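Putative exported protein (Bordetella pertussis, PDB 2DVZ) probably serves as a periplasmic solute-binding receptor that captures glutamate for uptake across the inner membrane. Local coordinates at residues A92-P95 and K96-Y100; E297-D300 and W301-V305. All coordinates share one frame; numbering follows the deposited sequence.

Contact 1. Residues A92-P95 and K96-Y100; sequences ACRP and KDLPY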
ATOM      1  N   ALA A  92     -12.207   8.571  -3.145  1.00 20.59           N
ATOM      2  CA  ALA A  92     -13.395   8.459  -2.291  1.00 20.40           C
ATOM      3  C   ALA A  92     -13.382   9.459  -1.110  1.00 20.96           C
ATOM      4  O   ALA A  92     -14.444   9.931  -0.672  1.00 21.83           O
ATOM      5  CB  ALA A  92     -13.590   7.007  -1.798  1.00 19.49           C
ATOM      6  N   CYS A  93     -12.183   9.792  -0.627  1.00 20.73           N
ATOM      7  CA  CYS A  93     -11.981  10.724   0.474  1.00 21.60           C
ATOM      8  C   CYS A  93     -12.167  12.188   0.042  1.00 23.09           C
ATOM      9  O   CYS A  93     -12.637  13.031   0.838  1.00 23.47           O
ATOM     10  CB  CYS A  93     -10.564  10.542   1.030  1.00 21.17           C
ATOM     11  SG  CYS A  93     -10.129  11.474   2.543  1.00 19.35           S
ATOM     12  N   ARG A  94     -11.774  12.498  -1.204  1.00 23.47           N
ATOM     13  CA  ARG A  94     -11.812  13.867  -1.713  1.00 23.71           C
ATOM     14  C   ARG A  94     -12.508  13.928  -3.074  1.00 24.51           C
ATOM     15  O   ARG A  94     -11.865  14.291  -4.063  1.00 24.35           O
ATOM     16  CB  ARG A  94     -10.398  14.410  -1.866  1.00 23.72           C
ATOM     17  CG  ARG A  94      -9.670  14.696  -0.583  1.00 23.78           C
ATOM     18  CD  ARG A  94      -8.210  14.945  -0.905  1.00 27.29           C
ATOM     19  NE  ARG A  94      -8.008  16.207  -1.614  1.00 27.76           N
ATOM     20  CZ  ARG A  94      -6.834  16.734  -1.947  1.00 28.74           C
ATOM     21  NH1 ARG A  94      -5.699  16.098  -1.668  1.00 28.16           N
ATOM     22  NH2 ARG A  94      -6.800  17.915  -2.583  1.00 28.86           N
ATOM     23  N   PRO A  95     -13.819  13.596  -3.120  1.00 25.47           N
ATOM     24  CA  PRO A  95     -14.566  13.392  -4.366  1.00 26.67           C
ATOM     25  C   PRO A  95     -14.812  14.637  -5.265  1.00 28.30           C
ATOM     26  O   PRO A  95     -15.229  14.464  -6.425  1.00 28.35           O
ATOM     27  CB  PRO A  95     -15.903  12.834  -3.879  1.00 26.66           C
ATOM     28  CG  PRO A  95     -16.055  13.317  -2.486  1.00 25.75           C
ATOM     29  CD  PRO A  95     -14.686  13.425  -1.929  1.00 25.54           C
ATOM     30  N   LYS A  96     -14.548  15.852  -4.756  1.00 29.20           N
ATOM     31  CA  LYS A  96     -14.877  17.076  -5.497  1.00 30.42           C
ATOM     32  C   LYS A  96     -13.607  17.811  -5.843  1.00 30.72           C
ATOM     33  O   LYS A  96     -13.571  18.552  -6.808  1.00 31.80           O
ATOM     34  CB  LYS A  96     -15.802  18.050  -4.702  1.00 30.61           C
ATOM     35  CG  LYS A  96     -17.172  17.529  -4.258  1.00 31.92           C
ATOM     36  CD  LYS A  96     -17.863  16.705  -5.348  1.00 34.99           C
ATOM     37  CE  LYS A  96     -18.935  15.752  -4.768  1.00 36.88           C
ATOM     38  NZ  LYS A  96     -19.352  14.651  -5.724  1.00 36.68           N
ATOM     39  N   ASP A  97     -12.566  17.632  -5.049  1.00 30.78           N
ATOM     40  CA  ASP A  97     -11.390  18.447  -5.229  1.00 30.90           C
ATOM     41  C   ASP A  97     -10.087  17.677  -5.406  1.00 30.14           C
ATOM     42  O   ASP A  97      -9.014  18.282  -5.344  1.00 30.97           O
ATOM     43  CB  ASP A  97     -11.261  19.454  -4.084  1.00 31.86           C
ATOM     44  CG  ASP A  97     -11.055  18.789  -2.750  1.00 35.05           C
ATOM     45  OD1 ASP A  97     -12.021  18.738  -1.947  1.00 38.63           O
ATOM     46  OD2 ASP A  97      -9.929  18.297  -2.507  1.00 37.67           O
ATOM     47  N   LEU A  98     -10.144  16.365  -5.604  1.00 28.67           N
ATOM     48  CA  LEU A  98      -8.913  15.648  -5.960  1.00 27.61           C
ATOM     49  C   LEU A  98      -8.528  16.055  -7.405  1.00 27.55           C
ATOM     50  O   LEU A  98      -9.384  16.017  -8.291  1.00 27.68           O
ATOM     51  CB  LEU A  98      -9.100  14.128  -5.822  1.00 26.83           C
ATOM     52  CG  LEU A  98      -7.830  13.268  -5.806  1.00 26.09           C
ATOM     53  CD1 LEU A  98      -7.142  13.347  -4.460  1.00 25.55           C
ATOM     54  CD2 LEU A  98      -8.178  11.837  -6.140  1.00 24.60           C
ATOM     55  N   PRO A  99      -7.265  16.482  -7.635  1.00 27.26           N
ATOM     56  CA  PRO A  99      -6.767  16.934  -8.945  1.00 27.34           C
ATOM     57  C   PRO A  99      -6.451  15.858 -10.014  1.00 28.20           C
ATOM     58  O   PRO A  99      -5.783  16.173 -11.018  1.00 29.15           O
ATOM     59  CB  PRO A  99      -5.475  17.671  -8.594  1.00 27.00           C
ATOM     60  CG  PRO A  99      -5.469  17.760  -7.099  1.00 27.85           C
ATOM     61  CD  PRO A  99      -6.230  16.612  -6.605  1.00 26.94           C
ATOM     62  N   TYR A 100      -6.902  14.617  -9.822  1.00 27.49           N
ATOM     63  CA  TYR A 100      -6.712  13.586 -10.832  1.00 26.59           C
ATOM     64  C   TYR A 100      -7.872  12.607 -10.748  1.00 26.60           C
ATOM     65  O   TYR A 100      -8.508  12.515  -9.732  1.00 26.47           O
ATOM     66  CB  TYR A 100      -5.349  12.877 -10.666  1.00 26.63           C
ATOM     67  CG  TYR A 100      -5.229  12.029  -9.408  1.00 25.16           C
ATOM     68  CD1 TYR A 100      -5.624  10.701  -9.412  1.00 25.31           C
ATOM     69  CD2 TYR A 100      -4.733  12.570  -8.223  1.00 24.52           C
ATOM     70  CE1 TYR A 100      -5.522   9.904  -8.261  1.00 26.78           C
ATOM     71  CE2 TYR A 100      -4.625  11.798  -7.071  1.00 25.53           C
ATOM     72  CZ  TYR A 100      -5.028  10.467  -7.092  1.00 25.90           C
ATOM     73  OH  TYR A 100      -4.949   9.703  -5.970  1.00 25.15           O
TER
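Arg94 and Asp97 meet through a salt bridge in which one carboxylate oxygen takes two N-H groups. Arg94 NE lies 3.0 Å from Asp97 OD2, and Arg94 NH2 reaches the same OD2 at 3.2 Å, so the guanidinium presents its NE side to a single acceptor. OD2 sits almost exactly in the guanidinium plane and is met nearly along its own C-O axis, although the two flat groups are turned 40° from each other. The NE bond is the straighter of the pair. Leu98 CD1 and Pro99 CD lie over one face of the guanidinium; Leu98 also packs on the aliphatic part, its CD1 4.0 Å from Arg94 CD. Two torsions bring the charged groups together: the Arg94 chain bends at chi3 (70°), which swings the guanidinium over toward Asp97, while Asp97 holds CG between its backbone N and carbonyl carbon (chi1 64°).

Behind the side chains the backbone turns back on itself. Arg94 is the first residue to leave helical geometry after helix 84-93, and its O accepts a hydrogen bond from Leu98 N at 3.1 Å, closing an alpha-turn over Pro95, Lys96 and Asp97. The turn thus carries the chain out of the helix and into the loop that leads to strand 106-121, in a receptor of the periplasmic binding protein clan. Leu98 CD2 rests 3.5 Å above one face of the Tyr100 ring, toward its rim, and Tyr100 OH is hydrogen-bonded to Thr86 O.

Farther out, Arg94 and Pro99 touch helix 63-71, through Ala63 and Ser67. One residue before the turn, Cys93 forms a disulfide with Cys152, tying the end of helix 84-93 to the loop between strand 145-148 and helix 154-166.

Contact 2. Residues E297-D300 and W301-V305; sequences EQYD and WAQDV
Tyr299 and Gln303, four residues apart on helix 288-307, bring ring and amide together with their planes only 7° apart. Tyr299 CE2 lies 3.8 Å from Gln303 CG, an oblique approach. The tyrosine has CG anti to its backbone N, whereas the Gln303 chain folds at chi2 (-79°), carrying its amide over the CE2-CZ rim of the ring. A water bridges the two residues: it accepts from Gln303 NE2 at 2.8 Å and donates to the backbone Tyr299 O at 2.9 Å, and it lies over the centre of the ring on the same side as the amide. The other end of the amide, Gln303 OE1, is hydrogen-bonded to Lys307 NZ.

On another side of the helix Gln298 and Trp301 run alongside each other and point the same way. Gln298 also bends at chi2, and its OE1 comes within 3.6 Å of Trp301 CE3, the amide turned 70° from the indole plane. Gln298 O lies at the edge of the indole, while Val305 CG2 sits over one face, 3.2 Å above the plane and toward the rim. The Trp301 side chain also packs on Leu157 of helix 154-166, and Gln298 on Val84 and Ala88 of helix 84-93.

Ala302 N donates to Gln298 O at 2.9 Å, and Trp301, Gln303 and Asp304 bond to Glu297, Tyr299 and Asp300 likewise. This is the i to i+4 ladder of an alpha-helix, here the last long helix of a periplasmic binding protein fold, with the side chain of Gln298 about 9 Å from the bound glutamate.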
ATOM      1  N   GLU A 297     -12.095  -2.413  -9.220  1.00 20.14           N
ATOM      2  CA  GLU A 297     -12.564  -3.116  -8.016  1.00 20.69           C
ATOM      3  C   GLU A 297     -12.266  -2.340  -6.752  1.00 20.31           C
ATOM      4  O   GLU A 297     -13.167  -2.101  -5.974  1.00 21.05           O
ATOM      5  CB  GLU A 297     -11.983  -4.511  -7.917  1.00 20.35           C
ATOM      6  CG  GLU A 297     -12.670  -5.456  -8.849  1.00 23.40           C
ATOM      7  CD  GLU A 297     -11.886  -6.745  -9.090  1.00 28.29           C
ATOM      8  OE1 GLU A 297     -10.692  -6.861  -8.670  1.00 28.23           O
ATOM      9  OE2 GLU A 297     -12.501  -7.648  -9.715  1.00 31.28           O
ATOM     10  N   GLN A 298     -11.022  -1.926  -6.550  1.00 19.93           N
ATOM     11  CA  GLN A 298     -10.702  -1.223  -5.323  1.00 19.90           C
ATOM     12  C   GLN A 298     -11.433   0.121  -5.261  1.00 19.85           C
ATOM     13  O   GLN A 298     -11.950   0.480  -4.237  1.00 19.31           O
ATOM     14  CB  GLN A 298      -9.188  -1.039  -5.140  1.00 19.22           C
ATOM     15  CG  GLN A 298      -8.396  -2.336  -4.946  1.00 19.68           C
ATOM     16  CD  GLN A 298      -8.723  -3.105  -3.656  1.00 18.97           C
ATOM     17  OE1 GLN A 298      -9.119  -2.536  -2.642  1.00 21.56           O
ATOM     18  NE2 GLN A 298      -8.505  -4.390  -3.693  1.00 17.67           N
ATOM     19  N   TYR A 299     -11.430   0.861  -6.364  1.00 21.00           N
ATOM     20  CA  TYR A 299     -12.132   2.124  -6.472  1.00 22.01           C
ATOM     21  C   TYR A 299     -13.585   1.989  -6.067  1.00 22.51           C
ATOM     22  O   TYR A 299     -14.075   2.759  -5.253  1.00 23.75           O
ATOM     23  CB  TYR A 299     -12.044   2.626  -7.909  1.00 23.32           C
ATOM     24  CG  TYR A 299     -12.696   3.964  -8.159  1.00 23.72           C
ATOM     25  CD1 TYR A 299     -11.941   5.133  -8.155  1.00 24.05           C
ATOM     26  CD2 TYR A 299     -14.066   4.055  -8.425  1.00 26.04           C
ATOM     27  CE1 TYR A 299     -12.531   6.386  -8.394  1.00 25.49           C
ATOM     28  CE2 TYR A 299     -14.681   5.309  -8.667  1.00 27.35           C
ATOM     29  CZ  TYR A 299     -13.896   6.459  -8.656  1.00 26.06           C
ATOM     30  OH  TYR A 299     -14.479   7.674  -8.893  1.00 27.19           O
ATOM     31  N   ASP A 300     -14.281   1.016  -6.627  1.00 22.95           N
ATOM     32  CA  ASP A 300     -15.689   0.828  -6.315  1.00 23.66           C
ATOM     33  C   ASP A 300     -15.896   0.464  -4.873  1.00 24.23           C
ATOM     34  O   ASP A 300     -16.823   0.967  -4.238  1.00 24.61           O
ATOM     35  CB  ASP A 300     -16.331  -0.213  -7.242  1.00 23.25           C
ATOM     36  CG  ASP A 300     -16.486   0.309  -8.669  1.00 23.87           C
ATOM     37  OD1 ASP A 300     -16.340   1.546  -8.882  1.00 24.19           O
ATOM     38  OD2 ASP A 300     -16.758  -0.514  -9.571  1.00 23.38           O
ATOM     39  N   TRP A 301     -15.033  -0.407  -4.357  1.00 24.45           N
ATOM     40  CA  TRP A 301     -15.124  -0.797  -2.967  1.00 25.39           C
ATOM     41  C   TRP A 301     -14.934   0.427  -2.011  1.00 25.25           C
ATOM     42  O   TRP A 301     -15.705   0.586  -1.076  1.00 24.15           O
ATOM     43  CB  TRP A 301     -14.150  -1.936  -2.692  1.00 26.24           C
ATOM     44  CG  TRP A 301     -13.832  -2.110  -1.261  1.00 28.24           C
ATOM     45  CD1 TRP A 301     -14.541  -2.851  -0.339  1.00 29.07           C
ATOM     46  CD2 TRP A 301     -12.723  -1.541  -0.555  1.00 28.64           C
ATOM     47  NE1 TRP A 301     -13.939  -2.768   0.889  1.00 29.42           N
ATOM     48  CE2 TRP A 301     -12.819  -1.981   0.791  1.00 30.03           C
ATOM     49  CE3 TRP A 301     -11.658  -0.702  -0.925  1.00 28.75           C
ATOM     50  CZ2 TRP A 301     -11.884  -1.594   1.785  1.00 29.56           C
ATOM     51  CZ3 TRP A 301     -10.729  -0.312   0.062  1.00 28.78           C
ATOM     52  CH2 TRP A 301     -10.854  -0.762   1.399  1.00 29.00           C
ATOM     53  N   ALA A 302     -13.954   1.295  -2.283  1.00 25.14           N
ATOM     54  CA  ALA A 302     -13.731   2.501  -1.471  1.00 26.66           C
ATOM     55  C   ALA A 302     -14.928   3.489  -1.477  1.00 27.94           C
ATOM     56  O   ALA A 302     -15.258   4.085  -0.445  1.00 27.23           O
ATOM     57  CB  ALA A 302     -12.412   3.221  -1.862  1.00 25.18           C
ATOM     58  N   GLN A 303     -15.565   3.647  -2.642  1.00 30.05           N
ATOM     59  CA  GLN A 303     -16.799   4.421  -2.760  1.00 31.97           C
ATOM     60  C   GLN A 303     -17.845   3.785  -1.858  1.00 33.33           C
ATOM     61  O   GLN A 303     -18.459   4.473  -1.049  1.00 33.75           O
ATOM     62  CB  GLN A 303     -17.326   4.443  -4.204  1.00 32.11           C
ATOM     63  CG  GLN A 303     -16.404   5.041  -5.237  1.00 33.42           C
ATOM     64  CD  GLN A 303     -16.417   6.564  -5.230  1.00 35.58           C
ATOM     65  OE1 GLN A 303     -17.492   7.165  -5.373  1.00 37.89           O
ATOM     66  NE2 GLN A 303     -15.225   7.203  -5.074  1.00 31.67           N
ATOM     67  N   ASP A 304     -18.040   2.473  -1.991  1.00 34.87           N
ATOM     68  CA  ASP A 304     -18.989   1.751  -1.149  1.00 37.00           C
ATOM     69  C   ASP A 304     -18.722   2.034   0.340  1.00 37.86           C
ATOM     70  O   ASP A 304     -19.527   2.723   0.976  1.00 37.82           O
ATOM     71  CB  ASP A 304     -18.945   0.248  -1.443  1.00 37.80           C
ATOM     72  CG  ASP A 304     -19.953  -0.552  -0.609  1.00 40.52           C
ATOM     73  OD1 ASP A 304     -21.187  -0.387  -0.857  1.00 41.82           O
ATOM     74  OD2 ASP A 304     -19.501  -1.359   0.262  1.00 42.58           O
ATOM     75  N   VAL A 305     -17.588   1.537   0.856  1.00 38.57           N
ATOM     76  CA  VAL A 305     -17.120   1.737   2.245  1.00 39.81           C
ATOM     77  C   VAL A 305     -17.276   3.141   2.846  1.00 40.94           C
ATOM     78  O   VAL A 305     -17.836   3.284   3.920  1.00 40.85           O
ATOM     79  CB  VAL A 305     -15.620   1.328   2.411  1.00 39.65           C
ATOM     80  CG1 VAL A 305     -15.125   1.662   3.815  1.00 39.43           C
ATOM     81  CG2 VAL A 305     -15.433  -0.142   2.149  1.00 39.53           C
TER
HETATM   82  O   HOH W   1     -13.082   5.417  -4.914  1.00 18.99           O

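Both contacts are local and lie toward the surface, their centres about 14 Å apart, yet they are built differently. Contact 1, at the end of helix 84-93, relies on an ion pair and a turn; contact 2, within helix 288-307, relies on the helical backbone ladder, amide-to-aromatic packing and one water. The two helices meet directly: Ala92 CA is 3.6 Å from Gln303 NE2, and Ala92 CB is 3.6 Å from Ala302 O. This packing joins the buried end of residues 92-95 to the 297-305 helix, while the charged turn stands farther from the chain's centre. Contact 2 also approaches the bound glutamate more closely.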